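Pectate lyase 47 (Bacillus sp. TS-47, PDB 1VBL) probably cleaves pectate by beta-elimination as a calcium-dependent, secreted and thermostable polysaccharide lyase of family 1. Local coordinates at residues Q43-N48 with K59-K64; L232-S237 with G268-T273; T255-S260 with P287-G292. One frame throughout, in Å; residues are numbered along the deposited sequence.

Contact 1: residues Q43-N48 with K59-K64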
loop_
_atom_site.group_PDB
_atom_site.type_symbol
_atom_site.label_atom_id
_atom_site.label_comp_id
_atom_site.label_asym_id
_atom_site.label_seq_id
_atom_site.Cartn_x
_atom_site.Cartn_y
_atom_site.Cartn_z
ATOM N N GLN A 43 -5.355 1.483 -23.220
ATOM C CA GLN A 43 -5.581 2.369 -24.357
ATOM C C GLN A 43 -5.898 3.776 -23.847
ATOM O O GLN A 43 -5.357 4.761 -24.344
ATOM C CB GLN A 43 -6.729 1.836 -25.223
ATOM C CG GLN A 43 -6.459 0.441 -25.767
ATOM C CD GLN A 43 -7.579 -0.095 -26.629
ATOM O OE1 GLN A 43 -8.752 -0.039 -26.253
ATOM N NE2 GLN A 43 -7.223 -0.636 -27.790
ATOM N N ALA A 44 -6.760 3.866 -22.839
ATOM C CA ALA A 44 -7.122 5.163 -22.273
ATOM C C ALA A 44 -5.895 5.858 -21.689
ATOM O O ALA A 44 -5.788 7.083 -21.727
ATOM C CB ALA A 44 -8.184 4.991 -21.196
ATOM N N LEU A 45 -4.971 5.069 -21.156
ATOM C CA LEU A 45 -3.754 5.609 -20.564
ATOM C C LEU A 45 -2.677 5.966 -21.590
ATOM O O LEU A 45 -1.640 6.524 -21.235
ATOM C CB LEU A 45 -3.190 4.619 -19.537
ATOM C CG LEU A 45 -3.931 4.555 -18.196
ATOM C CD1 LEU A 45 -3.534 3.298 -17.432
ATOM C CD2 LEU A 45 -3.602 5.804 -17.379
ATOM N N GLY A 46 -2.910 5.652 -22.860
ATOM C CA GLY A 46 -1.910 5.987 -23.861
ATOM C C GLY A 46 -1.788 5.055 -25.051
ATOM O O GLY A 46 -1.353 5.482 -26.117
ATOM N N GLY A 47 -2.144 3.787 -24.874
ATOM C CA GLY A 47 -2.066 2.844 -25.978
ATOM C C GLY A 47 -0.935 1.838 -25.885
ATOM O O GLY A 47 -0.914 0.856 -26.628
ATOM N N ASN A 48 0.006 2.076 -24.977
ATOM C CA ASN A 48 1.147 1.178 -24.799
ATOM C C ASN A 48 1.574 1.227 -23.337
ATOM O O ASN A 48 2.112 2.230 -22.875
ATOM C CB ASN A 48 2.303 1.618 -25.701
ATOM C CG ASN A 48 3.488 0.674 -25.632
ATOM O OD1 ASN A 48 4.133 0.536 -24.591
ATOM N ND2 ASN A 48 3.778 0.014 -26.747
ATOM N N LYS A 59 -5.945 13.561 -18.321
ATOM C CA LYS A 59 -6.921 12.551 -18.697
ATOM C C LYS A 59 -7.673 11.986 -17.505
ATOM O O LYS A 59 -7.115 11.821 -16.414
ATOM C CB LYS A 59 -6.213 11.415 -19.445
ATOM C CG LYS A 59 -5.022 10.834 -18.689
ATOM C CD LYS A 59 -4.061 10.112 -19.622
ATOM C CE LYS A 59 -2.727 9.854 -18.939
ATOM N NZ LYS A 59 -2.097 11.110 -18.426
ATOM N N ILE A 60 -8.951 11.698 -17.726
ATOM C CA ILE A 60 -9.803 11.126 -16.698
ATOM C C ILE A 60 -10.230 9.757 -17.189
ATOM O O ILE A 60 -10.707 9.607 -18.317
ATOM C CB ILE A 60 -11.055 11.978 -16.448
ATOM C CG1 ILE A 60 -10.648 13.342 -15.891
ATOM C CG2 ILE A 60 -11.990 11.255 -15.477
ATOM C CD1 ILE A 60 -11.801 14.311 -15.726
ATOM N N ILE A 61 -10.050 8.759 -16.337
ATOM C CA ILE A 61 -10.395 7.396 -16.686
ATOM C C ILE A 61 -11.339 6.791 -15.658
ATOM O O ILE A 61 -10.963 6.578 -14.505
ATOM C CB ILE A 61 -9.124 6.537 -16.793
ATOM C CG1 ILE A 61 -8.200 7.135 -17.860
ATOM C CG2 ILE A 61 -9.493 5.099 -17.123
ATOM C CD1 ILE A 61 -6.871 6.438 -18.001
ATOM N N TYR A 62 -12.569 6.528 -16.088
ATOM C CA TYR A 62 -13.583 5.942 -15.224
ATOM C C TYR A 62 -13.567 4.433 -15.363
ATOM O O TYR A 62 -13.679 3.902 -16.468
ATOM C CB TYR A 62 -14.971 6.473 -15.592
ATOM C CG TYR A 62 -15.186 7.917 -15.204
ATOM C CD1 TYR A 62 -15.291 8.287 -13.863
ATOM C CD2 TYR A 62 -15.279 8.914 -16.174
ATOM C CE1 TYR A 62 -15.485 9.615 -13.495
ATOM C CE2 TYR A 62 -15.473 10.248 -15.816
ATOM C CZ TYR A 62 -15.576 10.590 -14.477
ATOM O OH TYR A 62 -15.769 11.905 -14.115
ATOM N N VAL A 63 -13.419 3.748 -14.235
ATOM C CA VAL A 63 -13.396 2.295 -14.216
ATOM C C VAL A 63 -14.794 1.772 -13.916
ATOM O O VAL A 63 -15.330 1.993 -12.825
ATOM C CB VAL A 63 -12.423 1.765 -13.138
ATOM C CG1 VAL A 63 -12.478 0.244 -13.085
ATOM C CG2 VAL A 63 -11.008 2.235 -13.444
ATOM N N LYS A 64 -15.392 1.090 -14.888
ATOM C CA LYS A 64 -16.728 0.540 -14.696
ATOM C C LYS A 64 -16.696 -0.975 -14.576
ATOM O O LYS A 64 -16.183 -1.664 -15.455
ATOM C CB LYS A 64 -17.655 0.932 -15.850
ATOM C CG LYS A 64 -19.078 0.422 -15.652
ATOM C CD LYS A 64 -20.007 0.844 -16.770
ATOM C CE LYS A 64 -21.424 0.337 -16.519
ATOM N NZ LYS A 64 -22.374 0.758 -17.591
#
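Ile61 pushes its CD1 methyl into the corner formed by Ala44 and Leu45 in the last turn of the helix that begins at residue 38. The closest approach is to Leu45, with CD2 3.4 Å and CG 3.5 Å from Ile61 CD1, both tighter than usual for carbon pairs. The two side chains cross at about a right angle, and Ala44 CB meets the same methyl of Ile61 at 3.7 Å. On Ile61, CG1 stands beside the backbone N and opposite the carbonyl carbon (chi1 -59°), and the extended chain carries CD1 out to the helix. Lys59, two residues earlier on the strand, adds its aliphatic part: its CD is 4.1 Å from Ala44 O, its CE 4.2 Å from Leu45 O. Its ammonium goes past the contact to the carbonyls of Asn55 and Val57 and the hydroxyl of Thr134. Behind this shell, Gly46 with positive phi ends the helix in a Schellman motif, its N bonded to Gln43 O at 3.0 Å, while Asn55 donates to Leu45 O. Phe33 and Val35 of the parallel neighbouring strand 32-35 also pack on Ala44. The helix thus lies across the first strands of the chain, consistent with the helix that caps the N-terminal end of the beta-helix in pectate lyases. Lysine lends only methylenes to the helix end, and the apolar fit of three residues carries the contact.

Contact 2: residues L232-S237 with G268-T273. With CA (calcium ion), chain B.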
loop_
_atom_site.group_PDB
_atom_site.type_symbol
_atom_site.label_atom_id
_atom_site.label_comp_id
_atom_site.label_asym_id
_atom_site.label_seq_id
_atom_site.Cartn_x
_atom_site.Cartn_y
_atom_site.Cartn_z
ATOM N N LEU A 232 -0.339 -0.537 -0.736
ATOM C CA LEU A 232 0.006 0.788 -1.230
ATOM C C LEU A 232 1.397 1.142 -0.717
ATOM O O LEU A 232 1.553 1.546 0.434
ATOM C CB LEU A 232 -1.017 1.800 -0.710
ATOM C CG LEU A 232 -1.135 3.181 -1.358
ATOM C CD1 LEU A 232 -2.188 3.981 -0.599
ATOM C CD2 LEU A 232 0.199 3.902 -1.337
ATOM N N ASP A 233 2.408 0.984 -1.566
ATOM C CA ASP A 233 3.772 1.291 -1.163
ATOM C C ASP A 233 4.279 2.576 -1.788
ATOM O O ASP A 233 3.913 2.922 -2.911
ATOM C CB ASP A 233 4.707 0.128 -1.494
ATOM C CG ASP A 233 4.476 -1.074 -0.592
ATOM O OD1 ASP A 233 3.953 -0.895 0.528
ATOM O OD2 ASP A 233 4.826 -2.199 -0.985
ATOM N N ILE A 234 5.123 3.274 -1.037
ATOM C CA ILE A 234 5.681 4.553 -1.451
ATOM C C ILE A 234 7.189 4.516 -1.258
ATOM O O ILE A 234 7.670 4.282 -0.149
ATOM C CB ILE A 234 5.071 5.682 -0.591
ATOM C CG1 ILE A 234 3.545 5.665 -0.752
ATOM C CG2 ILE A 234 5.657 7.032 -0.981
ATOM C CD1 ILE A 234 2.807 6.577 0.204
ATOM N N LYS A 235 7.940 4.756 -2.328
ATOM C CA LYS A 235 9.395 4.704 -2.218
ATOM C C LYS A 235 10.141 5.532 -3.254
ATOM O O LYS A 235 9.544 6.210 -4.094
ATOM C CB LYS A 235 9.865 3.251 -2.324
ATOM C CG LYS A 235 9.576 2.612 -3.677
ATOM C CD LYS A 235 10.057 1.164 -3.735
ATOM C CE LYS A 235 9.810 0.555 -5.110
ATOM N NZ LYS A 235 10.256 -0.866 -5.197
ATOM N N ASN A 236 11.463 5.455 -3.171
ATOM C CA ASN A 236 12.364 6.144 -4.082
ATOM C C ASN A 236 12.070 7.615 -4.322
ATOM O O ASN A 236 11.720 8.027 -5.432
ATOM C CB ASN A 236 12.426 5.401 -5.418
ATOM C CG ASN A 236 12.993 4.002 -5.274
ATOM O OD1 ASN A 236 13.755 3.729 -4.348
ATOM N ND2 ASN A 236 12.639 3.115 -6.196
ATOM N N SER A 237 12.217 8.398 -3.259
ATOM C CA SER A 237 12.029 9.836 -3.304
ATOM C C SER A 237 10.651 10.348 -3.697
ATOM O O SER A 237 10.525 11.482 -4.143
ATOM C CB SER A 237 13.085 10.461 -4.219
ATOM O OG SER A 237 14.379 10.035 -3.835
ATOM N N GLY A 268 14.537 14.127 3.220
ATOM C CA GLY A 268 13.905 15.353 2.770
ATOM C C GLY A 268 12.679 15.107 1.908
ATOM O O GLY A 268 12.043 16.047 1.434
ATOM N N HIS A 269 12.342 13.839 1.699
ATOM C CA HIS A 269 11.179 13.485 0.891
ATOM C C HIS A 269 10.246 12.569 1.665
ATOM O O HIS A 269 10.242 12.572 2.893
ATOM C CB HIS A 269 11.627 12.797 -0.397
ATOM C CG HIS A 269 12.451 13.672 -1.285
ATOM N ND1 HIS A 269 11.933 14.779 -1.924
ATOM C CD2 HIS A 269 13.762 13.624 -1.618
ATOM C CE1 HIS A 269 12.891 15.373 -2.612
ATOM N NE2 HIS A 269 14.009 14.691 -2.444
ATOM N N LEU A 270 9.457 11.783 0.939
ATOM C CA LEU A 270 8.517 10.857 1.554
ATOM C C LEU A 270 7.563 11.559 2.519
ATOM O O LEU A 270 7.199 11.015 3.561
ATOM C CB LEU A 270 9.277 9.740 2.273
ATOM C CG LEU A 270 10.143 8.880 1.340
ATOM C CD1 LEU A 270 10.889 7.826 2.148
ATOM C CD2 LEU A 270 9.265 8.220 0.287
ATOM N N ARG A 271 7.161 12.773 2.161
ATOM C CA ARG A 271 6.220 13.530 2.974
ATOM C C ARG A 271 4.828 13.038 2.596
ATOM O O ARG A 271 4.326 13.310 1.507
ATOM C CB ARG A 271 6.394 15.026 2.712
ATOM C CG ARG A 271 7.638 15.573 3.409
ATOM C CD ARG A 271 7.990 16.995 3.003
ATOM N NE ARG A 271 8.600 17.057 1.678
ATOM C CZ ARG A 271 9.308 18.091 1.235
ATOM N NH1 ARG A 271 9.496 19.144 2.019
ATOM N NH2 ARG A 271 9.816 18.080 0.009
ATOM N N VAL A 272 4.221 12.291 3.512
ATOM C CA VAL A 272 2.917 11.695 3.280
ATOM C C VAL A 272 1.952 11.960 4.428
ATOM O O VAL A 272 2.354 12.048 5.585
ATOM C CB VAL A 272 3.052 10.149 3.128
ATOM C CG1 VAL A 272 1.710 9.532 2.742
ATOM C CG2 VAL A 272 4.121 9.813 2.094
ATOM N N THR A 273 0.676 12.090 4.089
ATOM C CA THR A 273 -0.377 12.294 5.077
ATOM C C THR A 273 -1.361 11.151 4.901
ATOM O O THR A 273 -1.790 10.862 3.780
ATOM C CB THR A 273 -1.155 13.606 4.852
ATOM O OG1 THR A 273 -0.281 14.722 5.024
ATOM C CG2 THR A 273 -2.309 13.718 5.845
HETATM CA CA CA B . 6.167 -3.184 -2.910
HETATM O O HOH W 1 6.743 -4.601 -4.749
HETATM O O HOH W 2 7.392 -0.958 -3.544
HETATM O O HOH W 3 8.264 -3.793 -1.664
#
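Ile234 meets Leu270 and Val272 across the interior of the right-handed parallel beta-helix characteristic of pectate lyases, joining strand 232-235 to the start of strand 272-280 and the loop before it. The apolar part uses both branches of Ile234. Its CG2 lies 4.0 Å from Leu270 CD2, the two side chains sliding past each other in opposite directions. The CD1 methyl, by contrast, reaches tip to tip to Val272, 4.0 Å from CG2 there, because chi1 of -58° puts CG1 of Ile234 beside the backbone N and opposite the carbonyl carbon. Ile241 and Ile243 of strand 239-251 pack on Ile234, and Ile257 on Leu270 and Val272.

A looser van der Waals contact follows in the loops beyond the strands, where Ser237 CB is 4.2 Å from His269 CD2. The polar ends turn to other partners: Asp239 OD2 receives His269 ND1 and also pairs with Arg271, and the Ser237 hydroxyl bonds to Arg263 and Ala265.

Metal coordination belongs to the other side of the strand. Asp233 OD2 binds the calcium ion at 2.5 Å, three waters lie at 2.4 to 2.6 Å from the metal, and Asp190 and Asp229 supply further carboxylate oxygens. The second oxygen of Asp233, OD1, accepts the backbone N-H of Leu256, which helps to fix the rotation of the carboxylate and present OD2 to the calcium.

Contact 3: residues T255-S260 with P287-G292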
loop_
_atom_site.group_PDB
_atom_site.type_symbol
_atom_site.label_atom_id
_atom_site.label_comp_id
_atom_site.label_asym_id
_atom_site.label_seq_id
_atom_site.Cartn_x
_atom_site.Cartn_y
_atom_site.Cartn_z
ATOM N N THR A 255 1.340 -0.708 4.013
ATOM C CA THR A 255 1.997 0.455 3.429
ATOM C C THR A 255 3.422 0.745 3.869
ATOM O O THR A 255 3.683 1.088 5.019
ATOM C CB THR A 255 1.148 1.725 3.671
ATOM O OG1 THR A 255 -0.072 1.622 2.927
ATOM C CG2 THR A 255 1.906 2.985 3.238
ATOM N N LEU A 256 4.336 0.624 2.919
ATOM C CA LEU A 256 5.740 0.900 3.157
ATOM C C LEU A 256 6.012 2.320 2.660
ATOM O O LEU A 256 5.556 2.702 1.584
ATOM C CB LEU A 256 6.595 -0.095 2.371
ATOM C CG LEU A 256 8.117 -0.037 2.503
ATOM C CD1 LEU A 256 8.531 -0.383 3.927
ATOM C CD2 LEU A 256 8.736 -1.021 1.517
ATOM N N ILE A 257 6.724 3.110 3.454
ATOM C CA ILE A 257 7.083 4.470 3.057
ATOM C C ILE A 257 8.598 4.537 3.241
ATOM O O ILE A 257 9.094 4.708 4.356
ATOM C CB ILE A 257 6.387 5.536 3.939
ATOM C CG1 ILE A 257 4.864 5.441 3.753
ATOM C CG2 ILE A 257 6.881 6.939 3.558
ATOM C CD1 ILE A 257 4.068 6.458 4.565
ATOM N N GLY A 258 9.324 4.386 2.137
ATOM C CA GLY A 258 10.774 4.374 2.198
ATOM C C GLY A 258 11.155 2.907 2.240
ATOM O O GLY A 258 10.808 2.206 3.193
ATOM N N ALA A 259 11.861 2.432 1.219
ATOM C CA ALA A 259 12.237 1.022 1.152
ATOM C C ALA A 259 13.652 0.658 1.595
ATOM O O ALA A 259 14.002 -0.521 1.601
ATOM C CB ALA A 259 12.007 0.501 -0.269
ATOM N N SER A 260 14.463 1.639 1.978
ATOM C CA SER A 260 15.836 1.328 2.373
ATOM C C SER A 260 16.462 2.239 3.421
ATOM O O SER A 260 16.353 3.462 3.341
ATOM C CB SER A 260 16.729 1.317 1.130
ATOM O OG SER A 260 18.094 1.247 1.493
ATOM N N PRO A 287 1.529 2.959 8.770
ATOM C CA PRO A 287 2.536 2.477 7.824
ATOM C C PRO A 287 3.887 2.257 8.509
ATOM O O PRO A 287 4.021 2.485 9.708
ATOM C CB PRO A 287 2.618 3.625 6.840
ATOM C CG PRO A 287 2.624 4.805 7.788
ATOM C CD PRO A 287 1.573 4.434 8.847
ATOM N N ARG A 288 4.875 1.811 7.734
ATOM C CA ARG A 288 6.243 1.632 8.226
ATOM C C ARG A 288 6.963 2.794 7.547
ATOM O O ARG A 288 6.976 2.885 6.320
ATOM C CB ARG A 288 6.850 0.317 7.750
ATOM C CG ARG A 288 8.261 0.075 8.297
ATOM C CD ARG A 288 8.986 -0.993 7.489
ATOM N NE ARG A 288 10.229 -1.448 8.117
ATOM C CZ ARG A 288 11.311 -0.698 8.309
ATOM N NH1 ARG A 288 11.334 0.573 7.925
ATOM N NH2 ARG A 288 12.384 -1.230 8.883
ATOM N N VAL A 289 7.567 3.673 8.336
ATOM C CA VAL A 289 8.210 4.863 7.783
ATOM C C VAL A 289 9.712 5.043 7.955
ATOM O O VAL A 289 10.272 4.717 8.996
ATOM C CB VAL A 289 7.552 6.130 8.374
ATOM C CG1 VAL A 289 8.153 7.375 7.742
ATOM C CG2 VAL A 289 6.044 6.078 8.175
ATOM N N ARG A 290 10.337 5.592 6.915
ATOM C CA ARG A 290 11.755 5.926 6.914
ATOM C C ARG A 290 11.845 7.349 6.331
ATOM O O ARG A 290 11.169 7.655 5.354
ATOM C CB ARG A 290 12.567 4.999 5.994
ATOM C CG ARG A 290 12.708 3.525 6.426
ATOM C CD ARG A 290 13.569 2.776 5.391
ATOM N NE ARG A 290 14.015 1.443 5.809
ATOM C CZ ARG A 290 13.432 0.295 5.460
ATOM N NH1 ARG A 290 12.361 0.290 4.678
ATOM N NH2 ARG A 290 13.932 -0.860 5.889
ATOM N N PHE A 291 12.540 8.393 6.874
ATOM C CA PHE A 291 12.969 9.724 6.417
ATOM C C PHE A 291 12.007 10.885 6.334
ATOM O O PHE A 291 12.411 12.006 6.608
ATOM C CB PHE A 291 13.623 9.609 5.041
ATOM C CG PHE A 291 14.760 8.648 5.007
ATOM C CD1 PHE A 291 15.994 8.986 5.555
ATOM C CD2 PHE A 291 14.576 7.382 4.484
ATOM C CE1 PHE A 291 17.024 8.064 5.579
ATOM C CE2 PHE A 291 15.590 6.458 4.502
ATOM C CZ PHE A 291 16.820 6.792 5.051
ATOM N N GLY A 292 10.598 10.249 6.098
ATOM C CA GLY A 292 9.592 11.274 5.947
ATOM C C GLY A 292 8.830 11.862 7.103
ATOM O O GLY A 292 8.645 11.238 8.145
HETATM O O HOH W 4 9.725 2.127 5.806
#
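Leu256 and Ile257 pair in parallel with Arg288 and Val289, the two backbones running 31° apart and joined in sequence by Arg288 N to Thr255 O, Ile257 N to Arg288 O and Arg290 N to Ile257 O. Ile257 faces inward, its CD1 3.9 Å from Pro287 CG and 4.1 Å from Val289 CG2, and Thr255 CG2 lies alongside Pro287 CB. On the other face Leu256 CD1 rests 3.6 Å from Arg288 CD, the side chains pointing the same way. These strands are successive rungs of the parallel beta-helix, and the face bearing Leu256 and Arg288 is the calcium side: the nearest side-chain atom of Leu256 is about 6 Å from the ion.

Past the strands the extended Arg290 takes over. Its NH1 donates to Gly258 O at 2.9 Å, the oxygen 4° from the guanidinium plane but the donor tilted 33° from the carbonyl plane. Arg288 NH1 stands 3.2 Å above the centre of one face of that guanidinium, while Ser260 CA lies over the opposite face; Asp261 forms a salt bridge with NE. Gly258 O probably also accepts from water 4, which itself accepts from Arg288 NH1. A leucine in place of Arg290 would probably leave Asp261 without its charged mate, cost Gly258 O one of its donors and uncover one face of the Arg288 guanidinium. Gly258 has positive phi, and a CB there would clash with Arg290 CB. Beyond it, Ser260 O meets the edge of the Phe291 ring, 3.3 Å from CE2 and near the ring plane.

How the contacts relate
From the N terminus, contact 1 comes first and closes a short loop of ten residues, 49-58, between helix 38-44 and strand 59-63 at the N-terminal end of the beta-helix. The chain then winds through the early turns before contact 2 opens at 232-237. Contact 3 opens at 255-260, before 268-273 closes contact 2, so these two cross, and 287-292 closes contact 3 last. Their centres are 7 Å apart, and backbone bonds of Ile234 to Leu256 and Gly258 join them directly. Contact 2 ties the calcium-bearing strand across the interior; contact 3 stacks the next rung upon its neighbour. Contact 1 lies about 25 Å from contact 2, between centres.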